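PDB 2QVW: Glp_546_48378_50642 from Giardia intestinalis, which cleaves double-stranded RNA in the RNA interference pathway, as a Dicer ribonuclease, to give the small interfering RNAs of 21 to 23 base pairs that direct destruction of matching RNAs. Local coordinates for residues R159-P164 and Y171-I176; S167-V172 and A217-D222; A462-F467 and P499-L504; D505-G510 and M532-R537. All blocks are in the same frame, centred on the assembly; numbering follows the deposited sequence.

Contact 1. Residues R159-P164 and Y171-I176; sequences RMVATP and YVVLGI
Val161 and Tyr171 form an antiparallel hydrogen-bonded pair in which each residue both gives and takes a backbone bond: Val161 N to Tyr171 O is 3.1 Å, and Tyr171 N to Val161 O is 2.9 Å. Two residues along, Val173 N donates to Arg159 O at 3.0 Å with the carbonyl pointing almost straight at it (C=O...N angle 168°). Between these bonds lies the non-hydrogen-bonded pair Met160 and Val172, whose CA atoms are 4.7 Å apart.

The side chains sort onto two faces. On one, the bent chain of Met160 reaches over the partner strand, so that CE rests on Val172 CB and CG2 while SD lies 3.6 Å from Tyr171 O. On the other, Val161 CG1 meets Val173 CG2 at 3.4 Å, the two branches meeting at a slant. The Tyr171 ring, on the face of Val161, has CG beside its own backbone N (chi1 -58°). That rotation brings the ring's edge, near its plane, to Val161 O and to Thr163 OG1, which stands 3.9 Å from Tyr171 CE1.

Farther out, Thr163 OG1 is hydrogen-bonded to Ile166 O in the hairpin turn. Arg159 sends its guanidinium away from the partner strand to a salt bridge with Asp254. Met160 and Ala162 make backbone bonds to Leu252 and Leu250, which adds strand 250-251. Leu174 and Gly175 together face Ala216, a classic beta bulge. The hairpin is thus held by three backbone hydrogen bonds, while mostly apolar side chains pack on both faces.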
loop_
_atom_site.group_PDB
_atom_site.type_symbol
_atom_site.label_atom_id
_atom_site.label_comp_id
_atom_site.label_asym_id
_atom_site.label_seq_id
_atom_site.Cartn_x
_atom_site.Cartn_y
_atom_site.Cartn_z
ATOM N N ARG A 159 -42.400 11.580 -0.315
ATOM C CA ARG A 159 -42.455 10.132 -0.180
ATOM C C ARG A 159 -42.168 9.481 -1.526
ATOM O O ARG A 159 -42.580 9.987 -2.574
ATOM C CB ARG A 159 -43.829 9.701 0.334
ATOM C CG ARG A 159 -44.161 10.232 1.721
ATOM C CD ARG A 159 -45.532 9.757 2.202
ATOM N NE ARG A 159 -45.577 8.320 2.475
ATOM C CZ ARG A 159 -44.872 7.723 3.428
ATOM N NH1 ARG A 159 -44.068 8.442 4.202
ATOM N NH2 ARG A 159 -44.973 6.410 3.606
ATOM N N MET A 160 -41.453 8.359 -1.489
ATOM C CA MET A 160 -41.099 7.622 -2.697
ATOM C C MET A 160 -42.198 6.665 -3.169
ATOM O O MET A 160 -43.063 6.257 -2.398
ATOM C CB MET A 160 -39.806 6.832 -2.476
ATOM C CG MET A 160 -38.537 7.675 -2.347
ATOM S SD MET A 160 -38.167 8.741 -3.787
ATOM C CE MET A 160 -38.163 10.356 -3.002
ATOM N N VAL A 161 -42.149 6.304 -4.446
ATOM C CA VAL A 161 -43.137 5.408 -5.026
ATOM C C VAL A 161 -42.728 5.030 -6.452
ATOM O O VAL A 161 -42.312 5.885 -7.225
ATOM C CB VAL A 161 -44.531 6.080 -5.042
ATOM C CG1 VAL A 161 -44.433 7.464 -5.662
ATOM C CG2 VAL A 161 -45.514 5.229 -5.828
ATOM N N ALA A 162 -42.847 3.746 -6.788
ATOM C CA ALA A 162 -42.476 3.252 -8.109
ATOM C C ALA A 162 -43.688 2.740 -8.859
ATOM O O ALA A 162 -44.771 2.617 -8.289
ATOM C CB ALA A 162 -41.452 2.140 -7.978
ATOM N N THR A 163 -43.498 2.426 -10.137
ATOM C CA THR A 163 -44.580 1.921 -10.981
ATOM C C THR A 163 -44.317 0.489 -11.440
ATOM O O THR A 163 -43.759 0.265 -12.512
ATOM C CB THR A 163 -44.735 2.796 -12.205
ATOM O OG1 THR A 163 -43.462 2.921 -12.843
ATOM C CG2 THR A 163 -45.241 4.185 -11.816
ATOM N N PRO A 164 -44.736 -0.500 -10.633
ATOM C CA PRO A 164 -44.557 -1.926 -10.921
ATOM C C PRO A 164 -44.891 -2.352 -12.352
ATOM O O PRO A 164 -44.091 -3.038 -12.999
ATOM C CB PRO A 164 -45.442 -2.604 -9.874
ATOM C CG PRO A 164 -46.486 -1.595 -9.606
ATOM C CD PRO A 164 -45.679 -0.325 -9.516
ATOM N N TYR A 171 -40.117 7.205 -8.584
ATOM C CA TYR A 171 -40.464 8.620 -8.639
ATOM C C TYR A 171 -40.638 9.147 -7.224
ATOM O O TYR A 171 -40.805 8.380 -6.279
ATOM C CB TYR A 171 -41.780 8.843 -9.401
ATOM C CG TYR A 171 -41.828 8.344 -10.836
ATOM C CD1 TYR A 171 -41.967 6.981 -11.128
ATOM C CD2 TYR A 171 -41.797 9.242 -11.905
ATOM C CE1 TYR A 171 -42.082 6.527 -12.445
ATOM C CE2 TYR A 171 -41.914 8.797 -13.225
ATOM C CZ TYR A 171 -42.057 7.438 -13.482
ATOM O OH TYR A 171 -42.194 6.996 -14.774
ATOM N N VAL A 172 -40.604 10.465 -7.091
ATOM C CA VAL A 172 -40.776 11.109 -5.797
ATOM C C VAL A 172 -42.019 11.985 -5.837
ATOM O O VAL A 172 -42.044 13.007 -6.527
ATOM C CB VAL A 172 -39.561 11.984 -5.438
ATOM C CG1 VAL A 172 -39.144 12.808 -6.632
ATOM C CG2 VAL A 172 -39.909 12.900 -4.270
ATOM N N VAL A 173 -43.051 11.580 -5.101
ATOM C CA VAL A 173 -44.301 12.333 -5.063
ATOM C C VAL A 173 -44.109 13.781 -4.632
ATOM O O VAL A 173 -43.464 14.059 -3.618
ATOM C CB VAL A 173 -45.323 11.667 -4.118
ATOM C CG1 VAL A 173 -46.440 12.643 -3.782
ATOM C CG2 VAL A 173 -45.897 10.430 -4.783
ATOM N N LEU A 174 -44.663 14.700 -5.414
ATOM C CA LEU A 174 -44.572 16.123 -5.109
ATOM C C LEU A 174 -45.936 16.610 -4.658
ATOM O O LEU A 174 -46.056 17.658 -4.025
ATOM C CB LEU A 174 -44.133 16.919 -6.338
ATOM C CG LEU A 174 -42.731 16.636 -6.867
ATOM C CD1 LEU A 174 -42.467 17.497 -8.080
ATOM C CD2 LEU A 174 -41.708 16.923 -5.776
ATOM N N GLY A 175 -46.964 15.838 -4.992
ATOM C CA GLY A 175 -48.307 16.210 -4.604
ATOM C C GLY A 175 -49.349 15.861 -5.641
ATOM O O GLY A 175 -49.050 15.759 -6.831
ATOM N N ILE A 176 -50.582 15.681 -5.179
ATOM C CA ILE A 176 -51.694 15.338 -6.055
ATOM C C ILE A 176 -52.115 16.583 -6.821
ATOM O O ILE A 176 -52.378 17.623 -6.220
ATOM C CB ILE A 176 -52.899 14.829 -5.242
ATOM C CG1 ILE A 176 -52.420 13.845 -4.171
ATOM C CG2 ILE A 176 -53.901 14.159 -6.171
ATOM C CD1 ILE A 176 -53.455 13.520 -3.106
#

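Contact 2. Residues S167-V172 and A217-D222; sequences SWSLYV and AVRLDD
This is an antiparallel strand pairing inside the five-stranded sheet of the PAZ domain, joining the hairpin strand 169-178 to strand 213-219. The evidence is the register: Tyr171 and Arg219 form a non-hydrogen-bonded pair with CA atoms 4.3 Å apart, and Val172 with Val218 is the hydrogen-bonded pair. Val172 N reaches Val218 O at 3.1 Å, and Leu220 N reaches Leu170 O at 3.1 Å with a fairly straight N-H...O angle of 163°; both donors stand above the carbonyl plane of their acceptor.

The aliphatic chain of Arg219 leaves with CG anti to its own N (chi1 -175°), which carries CD to 3.4 Å from Tyr171 CE2. The guanidinium plane is turned 47° from the ring. Asp221 and Asp222 lie close to this guanidinium as a charge network, though the position of Asp221 OD2 is doubtful and Asp222 is a long partner. On the opposite sheet face, Val172 CG1 lies beside Val218 CB at 3.7 Å. The Leu170 and Leu220 side chains lie side by side, CD1 to CD2 3.7 Å, and both residues touch Val261 of helix 260-264. Such an antiparallel sheet, with helix 260-264 packed beside it, is consistent with the SH3-like fold of PAZ domains.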
loop_
_atom_site.group_PDB
_atom_site.type_symbol
_atom_site.label_atom_id
_atom_site.label_comp_id
_atom_site.label_asym_id
_atom_site.label_seq_id
_atom_site.Cartn_x
_atom_site.Cartn_y
_atom_site.Cartn_z
ATOM N N SER A 167 -41.930 -1.035 -15.420
ATOM C CA SER A 167 -40.504 -1.252 -15.186
ATOM C C SER A 167 -40.102 -0.910 -13.760
ATOM O O SER A 167 -38.918 -0.788 -13.462
ATOM C CB SER A 167 -39.687 -0.376 -16.150
ATOM O OG SER A 167 -40.249 -0.342 -17.460
ATOM N N TRP A 168 -41.087 -0.748 -12.884
ATOM C CA TRP A 168 -40.828 -0.387 -11.494
ATOM C C TRP A 168 -40.062 0.919 -11.357
ATOM O O TRP A 168 -39.438 1.170 -10.327
ATOM C CB TRP A 168 -40.050 -1.483 -10.772
ATOM C CG TRP A 168 -40.930 -2.508 -10.164
ATOM C CD1 TRP A 168 -41.487 -3.591 -10.786
ATOM C CD2 TRP A 168 -41.387 -2.546 -8.805
ATOM N NE1 TRP A 168 -42.259 -4.304 -9.896
ATOM C CE2 TRP A 168 -42.213 -3.687 -8.672
ATOM C CE3 TRP A 168 -41.172 -1.734 -7.684
ATOM C CZ2 TRP A 168 -42.829 -4.029 -7.466
ATOM C CZ3 TRP A 168 -41.786 -2.080 -6.483
ATOM C CH2 TRP A 168 -42.600 -3.217 -6.385
ATOM N N SER A 169 -40.104 1.746 -12.397
ATOM C CA SER A 169 -39.413 3.022 -12.358
ATOM C C SER A 169 -39.777 3.703 -11.059
ATOM O O SER A 169 -40.881 3.533 -10.547
ATOM C CB SER A 169 -39.817 3.887 -13.540
ATOM O OG SER A 169 -39.371 3.307 -14.754
ATOM N N LEU A 170 -38.838 4.469 -10.523
ATOM C CA LEU A 170 -39.043 5.153 -9.260
ATOM C C LEU A 170 -39.295 6.637 -9.462
ATOM O O LEU A 170 -38.767 7.253 -10.392
ATOM C CB LEU A 170 -37.818 4.958 -8.371
ATOM C CG LEU A 170 -37.268 3.527 -8.305
ATOM C CD1 LEU A 170 -35.956 3.510 -7.544
ATOM C CD2 LEU A 170 -38.280 2.610 -7.643
ATOM N N TYR A 171 -40.117 7.205 -8.584
ATOM C CA TYR A 171 -40.464 8.620 -8.639
ATOM C C TYR A 171 -40.638 9.147 -7.224
ATOM O O TYR A 171 -40.805 8.380 -6.279
ATOM C CB TYR A 171 -41.780 8.843 -9.401
ATOM C CG TYR A 171 -41.828 8.344 -10.836
ATOM C CD1 TYR A 171 -41.967 6.981 -11.128
ATOM C CD2 TYR A 171 -41.797 9.242 -11.905
ATOM C CE1 TYR A 171 -42.082 6.527 -12.445
ATOM C CE2 TYR A 171 -41.914 8.797 -13.225
ATOM C CZ TYR A 171 -42.057 7.438 -13.482
ATOM O OH TYR A 171 -42.194 6.996 -14.774
ATOM N N VAL A 172 -40.604 10.465 -7.091
ATOM C CA VAL A 172 -40.776 11.109 -5.797
ATOM C C VAL A 172 -42.019 11.985 -5.837
ATOM O O VAL A 172 -42.044 13.007 -6.527
ATOM C CB VAL A 172 -39.561 11.984 -5.438
ATOM C CG1 VAL A 172 -39.144 12.808 -6.632
ATOM C CG2 VAL A 172 -39.909 12.900 -4.270
ATOM N N ALA A 217 -45.014 13.966 -9.686
ATOM C CA ALA A 217 -43.737 13.582 -9.089
ATOM C C ALA A 217 -42.575 13.645 -10.082
ATOM O O ALA A 217 -42.779 13.674 -11.300
ATOM C CB ALA A 217 -43.843 12.174 -8.521
ATOM N N VAL A 218 -41.353 13.648 -9.554
ATOM C CA VAL A 218 -40.151 13.705 -10.388
ATOM C C VAL A 218 -39.434 12.358 -10.488
ATOM O O VAL A 218 -39.063 11.758 -9.486
ATOM C CB VAL A 218 -39.156 14.735 -9.846
ATOM C CG1 VAL A 218 -38.041 14.949 -10.852
ATOM C CG2 VAL A 218 -39.868 16.035 -9.559
ATOM N N ARG A 219 -39.236 11.891 -11.710
ATOM C CA ARG A 219 -38.567 10.622 -11.935
ATOM C C ARG A 219 -37.170 10.705 -11.349
ATOM O O ARG A 219 -36.402 11.612 -11.674
ATOM C CB ARG A 219 -38.502 10.329 -13.434
ATOM C CG ARG A 219 -37.943 8.977 -13.793
ATOM C CD ARG A 219 -38.911 8.222 -14.671
ATOM N NE ARG A 219 -38.242 7.240 -15.511
ATOM C CZ ARG A 219 -37.313 7.550 -16.407
ATOM N NH1 ARG A 219 -36.946 8.817 -16.571
ATOM N NH2 ARG A 219 -36.758 6.596 -17.144
ATOM N N LEU A 220 -36.848 9.748 -10.486
ATOM C CA LEU A 220 -35.548 9.691 -9.820
ATOM C C LEU A 220 -34.342 10.029 -10.702
ATOM O O LEU A 220 -33.396 10.647 -10.226
ATOM C CB LEU A 220 -35.353 8.311 -9.192
ATOM C CG LEU A 220 -34.276 8.221 -8.111
ATOM C CD1 LEU A 220 -34.618 9.180 -6.988
ATOM C CD2 LEU A 220 -34.182 6.804 -7.581
ATOM N N ASP A 221 -34.364 9.627 -11.971
ATOM C CA ASP A 221 -33.246 9.922 -12.867
ATOM C C ASP A 221 -33.066 11.422 -12.959
ATOM O O ASP A 221 -32.043 11.980 -12.567
ATOM C CB ASP A 221 -33.507 9.405 -14.283
ATOM C CG ASP A 221 -33.974 7.984 -14.304
ATOM O OD1 ASP A 221 -33.347 7.153 -13.626
ATOM O OD2 ASP A 221 -34.959 7.690 -15.004
ATOM N N ASP A 222 -34.086 12.064 -13.501
ATOM C CA ASP A 222 -34.092 13.499 -13.694
ATOM C C ASP A 222 -33.737 14.245 -12.420
ATOM O O ASP A 222 -32.999 15.221 -12.461
ATOM C CB ASP A 222 -35.475 13.923 -14.194
ATOM C CG ASP A 222 -36.018 12.982 -15.264
ATOM O OD1 ASP A 222 -35.365 12.831 -16.321
ATOM O OD2 ASP A 222 -37.097 12.387 -15.046
#

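Contact 3. Residues A462-F467 and P499-L504; sequences AGAHEF and PAEDML
Phe467 packs against Met503 and Leu504 where the start of helix 464-473 meets the start of helix 500-516, a helix-helix contact with a Met-aromatic pair in it. This is the tight part. Phe467 CD2 lies 3.4 Å from Met503 CB, and Met503 runs alongside the Phe467 side chain, head to tail. Met503 SD then sits 5.4 Å from the centroid of the Phe467 ring, 70° off the ring normal, an approach neither face-on nor edge-on. Farther along the ring, Phe467 CZ meets Leu504 CD1 at 3.9 Å, with Leu504 lying transverse to it. Phe467 and Met503 are both buried; Val457 of helix 448-458 also touches Phe467, and Val471 touches Met503. The backbones come close at Ala464 and Ala500, whose CA atoms are 4.4 Å apart, although the modelled spacing of their CB atoms is too short to rely on.

The loose side begins at the exposed Glu501, whose OE1 comes no nearer than 4.3 Å to Ala464 CB. The interface has no hydrogen bond between the two segments and depends on apolar packing; the polar bonding serves each helix separately. Gly463, at the N-cap of helix 464-473, takes two backbone bonds at its O, from Glu466 N and Phe467 N. Glu466 is tied by OE2 to Arg456, and its OE1 accepts a weak, bent bond from Gly463 N at 2.7 Å, with an angle of 127° at the hydrogen.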
loop_
_atom_site.group_PDB
_atom_site.type_symbol
_atom_site.label_atom_id
_atom_site.label_comp_id
_atom_site.label_asym_id
_atom_site.label_seq_id
_atom_site.Cartn_x
_atom_site.Cartn_y
_atom_site.Cartn_z
ATOM N N ALA A 462 32.264 -29.930 -2.388
ATOM C CA ALA A 462 33.265 -29.057 -2.978
ATOM C C ALA A 462 34.028 -28.349 -1.867
ATOM O O ALA A 462 33.446 -27.971 -0.850
ATOM C CB ALA A 462 32.597 -28.048 -3.881
ATOM N N GLY A 463 35.333 -28.174 -2.070
ATOM C CA GLY A 463 36.168 -27.526 -1.077
ATOM C C GLY A 463 36.854 -26.260 -1.557
ATOM O O GLY A 463 36.449 -25.650 -2.545
ATOM N N ALA A 464 37.884 -25.842 -0.831
ATOM C CA ALA A 464 38.609 -24.623 -1.157
ATOM C C ALA A 464 39.226 -24.596 -2.557
ATOM O O ALA A 464 39.117 -23.590 -3.251
ATOM C CB ALA A 464 39.674 -24.376 -0.116
ATOM N N HIS A 465 39.867 -25.690 -2.974
ATOM C CA HIS A 465 40.498 -25.751 -4.297
ATOM C C HIS A 465 39.498 -25.864 -5.434
ATOM O O HIS A 465 39.888 -25.917 -6.601
ATOM C CB HIS A 465 41.477 -26.933 -4.400
ATOM C CG HIS A 465 40.828 -28.267 -4.654
ATOM N ND1 HIS A 465 40.713 -29.240 -3.682
ATOM C CD2 HIS A 465 40.306 -28.808 -5.784
ATOM C CE1 HIS A 465 40.153 -30.319 -4.200
ATOM N NE2 HIS A 465 39.897 -30.083 -5.475
ATOM N N GLU A 466 38.214 -25.924 -5.098
ATOM C CA GLU A 466 37.178 -26.040 -6.114
ATOM C C GLU A 466 36.422 -24.725 -6.298
ATOM O O GLU A 466 35.873 -24.475 -7.370
ATOM C CB GLU A 466 36.234 -27.189 -5.760
ATOM C CG GLU A 466 36.941 -28.547 -5.749
ATOM C CD GLU A 466 37.153 -29.107 -4.350
ATOM O OE1 GLU A 466 37.665 -28.377 -3.475
ATOM O OE2 GLU A 466 36.813 -30.290 -4.126
ATOM N N PHE A 467 36.402 -23.886 -5.263
ATOM C CA PHE A 467 35.743 -22.585 -5.360
ATOM C C PHE A 467 36.663 -21.586 -6.064
ATOM O O PHE A 467 36.217 -20.870 -6.958
ATOM C CB PHE A 467 35.356 -22.051 -3.973
ATOM C CG PHE A 467 34.055 -22.604 -3.437
ATOM C CD1 PHE A 467 33.925 -23.954 -3.136
ATOM C CD2 PHE A 467 32.958 -21.766 -3.229
ATOM C CE1 PHE A 467 32.721 -24.460 -2.637
ATOM C CE2 PHE A 467 31.754 -22.267 -2.729
ATOM C CZ PHE A 467 31.638 -23.612 -2.435
ATOM N N PRO A 499 38.884 -16.171 2.028
ATOM C CA PRO A 499 39.512 -17.493 2.089
ATOM C C PRO A 499 38.556 -18.581 1.627
ATOM O O PRO A 499 37.465 -18.720 2.167
ATOM C CB PRO A 499 39.885 -17.625 3.565
ATOM C CG PRO A 499 38.849 -16.780 4.262
ATOM C CD PRO A 499 38.754 -15.580 3.373
ATOM N N ALA A 500 38.974 -19.344 0.626
ATOM C CA ALA A 500 38.164 -20.425 0.063
ATOM C C ALA A 500 37.310 -21.217 1.060
ATOM O O ALA A 500 36.107 -21.407 0.847
ATOM C CB ALA A 500 39.055 -21.379 -0.703
ATOM N N GLU A 501 37.922 -21.685 2.142
ATOM C CA GLU A 501 37.183 -22.459 3.131
ATOM C C GLU A 501 36.018 -21.712 3.759
ATOM O O GLU A 501 35.274 -22.287 4.552
ATOM C CB GLU A 501 38.113 -22.977 4.236
ATOM C CG GLU A 501 38.863 -21.918 5.031
ATOM C CD GLU A 501 40.103 -21.420 4.314
ATOM O OE1 GLU A 501 40.590 -22.133 3.407
ATOM O OE2 GLU A 501 40.600 -20.326 4.666
ATOM N N ASP A 502 35.851 -20.439 3.416
ATOM C CA ASP A 502 34.744 -19.653 3.958
ATOM C C ASP A 502 33.610 -19.490 2.958
ATOM O O ASP A 502 32.487 -19.150 3.336
ATOM C CB ASP A 502 35.209 -18.263 4.397
ATOM C CG ASP A 502 35.946 -18.284 5.726
ATOM O OD1 ASP A 502 35.687 -19.206 6.534
ATOM O OD2 ASP A 502 36.769 -17.370 5.966
ATOM N N MET A 503 33.893 -19.756 1.689
ATOM C CA MET A 503 32.889 -19.606 0.648
ATOM C C MET A 503 31.692 -20.573 0.636
ATOM O O MET A 503 30.599 -20.200 0.187
ATOM C CB MET A 503 33.582 -19.600 -0.714
ATOM C CG MET A 503 34.369 -18.334 -0.956
ATOM S SD MET A 503 34.992 -18.191 -2.626
ATOM C CE MET A 503 36.729 -18.577 -2.386
ATOM N N LEU A 504 31.877 -21.800 1.119
ATOM C CA LEU A 504 30.774 -22.758 1.131
ATOM C C LEU A 504 29.649 -22.279 2.061
ATOM O O LEU A 504 28.471 -22.599 1.851
ATOM C CB LEU A 504 31.274 -24.144 1.562
ATOM C CG LEU A 504 30.248 -25.287 1.615
ATOM C CD1 LEU A 504 29.530 -25.418 0.274
ATOM C CD2 LEU A 504 30.951 -26.587 1.986
#

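Contact 4. Residues D505-G510 and M532-R537; sequences DWYRLG and MTHLAR
Gly510 O is the polar atom on which two groups converge: Ser514 OG, one turn on in the same helix, is hydrogen-bonded to it, and His534 ND1 of the partner helix reaches it at 3.5 Å with an N-H...O angle of 147°, a weak bond. The carbonyl oxygen lies at the edge of the imidazole, near its plane. A chi1 of -68°, with CG beside the backbone N, swings the imidazole of His534 toward Gly510 O. His534 CB, set by the backbone, lies 3.7 Å from Tyr507 CD1. The Tyr507 and His534 rings have planes nearly perpendicular, centroids 5.5 Å apart, in an arrangement that is neither a stack nor a clean edge-to-face pair.

Next to them, Leu535 CD2 enters from the partner helix. It sits 3.7 Å from Tyr507 CB, near the plane of the ring, and 3.9 Å from Trp506 CB. The Trp506 indole turns outward, so its CB makes the contact. The backbones approach closely at Gly510, whose CA is 4.0 Å from His534 CA, although the exact fit there is doubtful in the model. Arg537 CB lies 4.3 Å from Gly510 CA; the guanidinium of Arg537 is hydrogen-bonded to Met434 O.

All six touching residues are buried. With segment axes 7.0 Å apart and running at 91° to one another, this is a near-perpendicular crossing of helices 500-516 and 528-542, with a glycine at the close approach, in an all-helical core where helix 486-497 packs on Met532 and Ala536.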
loop_
_atom_site.group_PDB
_atom_site.type_symbol
_atom_site.label_atom_id
_atom_site.label_comp_id
_atom_site.label_asym_id
_atom_site.label_seq_id
_atom_site.Cartn_x
_atom_site.Cartn_y
_atom_site.Cartn_z
ATOM N N ASP A 505 30.020 -21.510 3.084
ATOM C CA ASP A 505 29.049 -20.983 4.029
ATOM C C ASP A 505 28.237 -19.882 3.362
ATOM O O ASP A 505 27.040 -19.735 3.614
ATOM C CB ASP A 505 29.763 -20.449 5.264
ATOM C CG ASP A 505 30.536 -21.525 5.991
ATOM O OD1 ASP A 505 29.920 -22.548 6.358
ATOM O OD2 ASP A 505 31.758 -21.354 6.194
ATOM N N TRP A 506 28.894 -19.110 2.502
ATOM C CA TRP A 506 28.235 -18.032 1.767
ATOM C C TRP A 506 27.313 -18.639 0.725
ATOM O O TRP A 506 26.239 -18.115 0.433
ATOM C CB TRP A 506 29.272 -17.168 1.055
ATOM C CG TRP A 506 30.175 -16.456 1.981
ATOM C CD1 TRP A 506 31.527 -16.412 1.922
ATOM C CD2 TRP A 506 29.794 -15.715 3.138
ATOM N NE1 TRP A 506 32.024 -15.695 2.979
ATOM C CE2 TRP A 506 30.977 -15.254 3.743
ATOM C CE3 TRP A 506 28.567 -15.395 3.727
ATOM C CZ2 TRP A 506 30.972 -14.490 4.912
ATOM C CZ3 TRP A 506 28.560 -14.635 4.892
ATOM C CH2 TRP A 506 29.757 -14.192 5.472
ATOM N N TYR A 507 27.756 -19.750 0.152
ATOM C CA TYR A 507 26.969 -20.437 -0.844
ATOM C C TYR A 507 25.727 -21.039 -0.207
ATOM O O TYR A 507 24.606 -20.669 -0.559
ATOM C CB TYR A 507 27.787 -21.541 -1.486
ATOM C CG TYR A 507 27.042 -22.241 -2.582
ATOM C CD1 TYR A 507 26.868 -21.636 -3.829
ATOM C CD2 TYR A 507 26.489 -23.506 -2.372
ATOM C CE1 TYR A 507 26.167 -22.276 -4.843
ATOM C CE2 TYR A 507 25.782 -24.157 -3.380
ATOM C CZ TYR A 507 25.627 -23.539 -4.611
ATOM O OH TYR A 507 24.941 -24.190 -5.610
ATOM N N ARG A 508 25.927 -21.962 0.735
ATOM C CA ARG A 508 24.806 -22.614 1.410
ATOM C C ARG A 508 23.817 -21.592 1.952
ATOM O O ARG A 508 22.656 -21.911 2.206
ATOM C CB ARG A 508 25.297 -23.539 2.542
ATOM C CG ARG A 508 25.729 -24.931 2.066
ATOM C CD ARG A 508 25.889 -25.960 3.203
ATOM N NE ARG A 508 27.041 -25.703 4.070
ATOM C CZ ARG A 508 27.051 -24.845 5.094
ATOM N NH1 ARG A 508 25.961 -24.145 5.405
ATOM N NH2 ARG A 508 28.161 -24.681 5.812
ATOM N N LEU A 509 24.279 -20.361 2.124
ATOM C CA LEU A 509 23.413 -19.306 2.611
ATOM C C LEU A 509 22.713 -18.661 1.418
ATOM O O LEU A 509 21.514 -18.390 1.463
ATOM C CB LEU A 509 24.218 -18.250 3.374
ATOM C CG LEU A 509 23.471 -16.952 3.739
ATOM C CD1 LEU A 509 22.221 -17.286 4.531
ATOM C CD2 LEU A 509 24.381 -16.017 4.536
ATOM N N GLY A 510 23.463 -18.416 0.349
ATOM C CA GLY A 510 22.874 -17.807 -0.826
ATOM C C GLY A 510 21.846 -18.741 -1.419
ATOM O O GLY A 510 20.773 -18.334 -1.842
ATOM N N MET A 532 28.076 -18.290 -8.551
ATOM C CA MET A 532 28.582 -16.988 -8.176
ATOM C C MET A 532 27.506 -16.133 -7.531
ATOM O O MET A 532 27.764 -15.484 -6.517
ATOM C CB MET A 532 29.157 -16.281 -9.405
ATOM C CG MET A 532 30.551 -15.695 -9.198
ATOM S SD MET A 532 31.720 -16.839 -8.377
ATOM C CE MET A 532 31.713 -18.227 -9.479
ATOM N N THR A 533 26.303 -16.138 -8.103
ATOM C CA THR A 533 25.197 -15.338 -7.562
ATOM C C THR A 533 24.847 -15.707 -6.122
ATOM O O THR A 533 24.690 -14.824 -5.279
ATOM C CB THR A 533 23.916 -15.472 -8.415
ATOM O OG1 THR A 533 24.152 -14.980 -9.738
ATOM C CG2 THR A 533 22.790 -14.676 -7.791
ATOM N N HIS A 534 24.735 -17.006 -5.845
ATOM C CA HIS A 534 24.396 -17.484 -4.505
ATOM C C HIS A 534 25.392 -17.007 -3.475
ATOM O O HIS A 534 25.066 -16.904 -2.297
ATOM C CB HIS A 534 24.332 -19.011 -4.473
ATOM C CG HIS A 534 23.189 -19.577 -5.252
ATOM N ND1 HIS A 534 21.878 -19.253 -4.982
ATOM C CD2 HIS A 534 23.158 -20.447 -6.290
ATOM C CE1 HIS A 534 21.090 -19.900 -5.821
ATOM N NE2 HIS A 534 21.842 -20.631 -6.625
ATOM N N LEU A 535 26.616 -16.747 -3.915
ATOM C CA LEU A 535 27.631 -16.249 -3.008
ATOM C C LEU A 535 27.308 -14.781 -2.810
ATOM O O LEU A 535 27.229 -14.294 -1.679
ATOM C CB LEU A 535 29.025 -16.394 -3.617
ATOM C CG LEU A 535 29.559 -17.802 -3.838
ATOM C CD1 LEU A 535 30.917 -17.700 -4.456
ATOM C CD2 LEU A 535 29.631 -18.559 -2.524
ATOM N N ALA A 536 27.110 -14.088 -3.930
ATOM C CA ALA A 536 26.790 -12.668 -3.934
ATOM C C ALA A 536 25.704 -12.379 -2.917
ATOM O O ALA A 536 25.911 -11.599 -1.994
ATOM C CB ALA A 536 26.340 -12.243 -5.319
ATOM N N ARG A 537 24.550 -13.015 -3.089
ATOM C CA ARG A 537 23.425 -12.835 -2.171
ATOM C C ARG A 537 23.934 -13.009 -0.744
ATOM O O ARG A 537 23.915 -12.066 0.056
ATOM C CB ARG A 537 22.339 -13.876 -2.459
ATOM C CG ARG A 537 21.825 -13.888 -3.896
ATOM C CD ARG A 537 20.588 -13.020 -4.084
ATOM N NE ARG A 537 20.051 -13.085 -5.445
ATOM C CZ ARG A 537 19.692 -14.204 -6.065
ATOM N NH1 ARG A 537 19.814 -15.372 -5.453
ATOM N NH2 ARG A 537 19.198 -14.152 -7.294
#

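In the fold
Contacts 1 and 2 lie at one end of the elongated molecule, in the PAZ domain, and share strand 169-178: their centres are 7 Å apart, and each pairs a neighbouring strand to it, 160-163 or 213-219. Contacts 3 and 4 come later in the chain, on the other side of its centre, and use successive turns of helix 500-516, with centres 12 Å apart; Met503 O and Leu535 CD2 touch across them. The two groups never meet: nearest atoms are about 57 Å apart, between contacts 2 and 4. One pair thus builds a sheet and the other a helical region, probably the bridging part between Dicer's two RNase III domains.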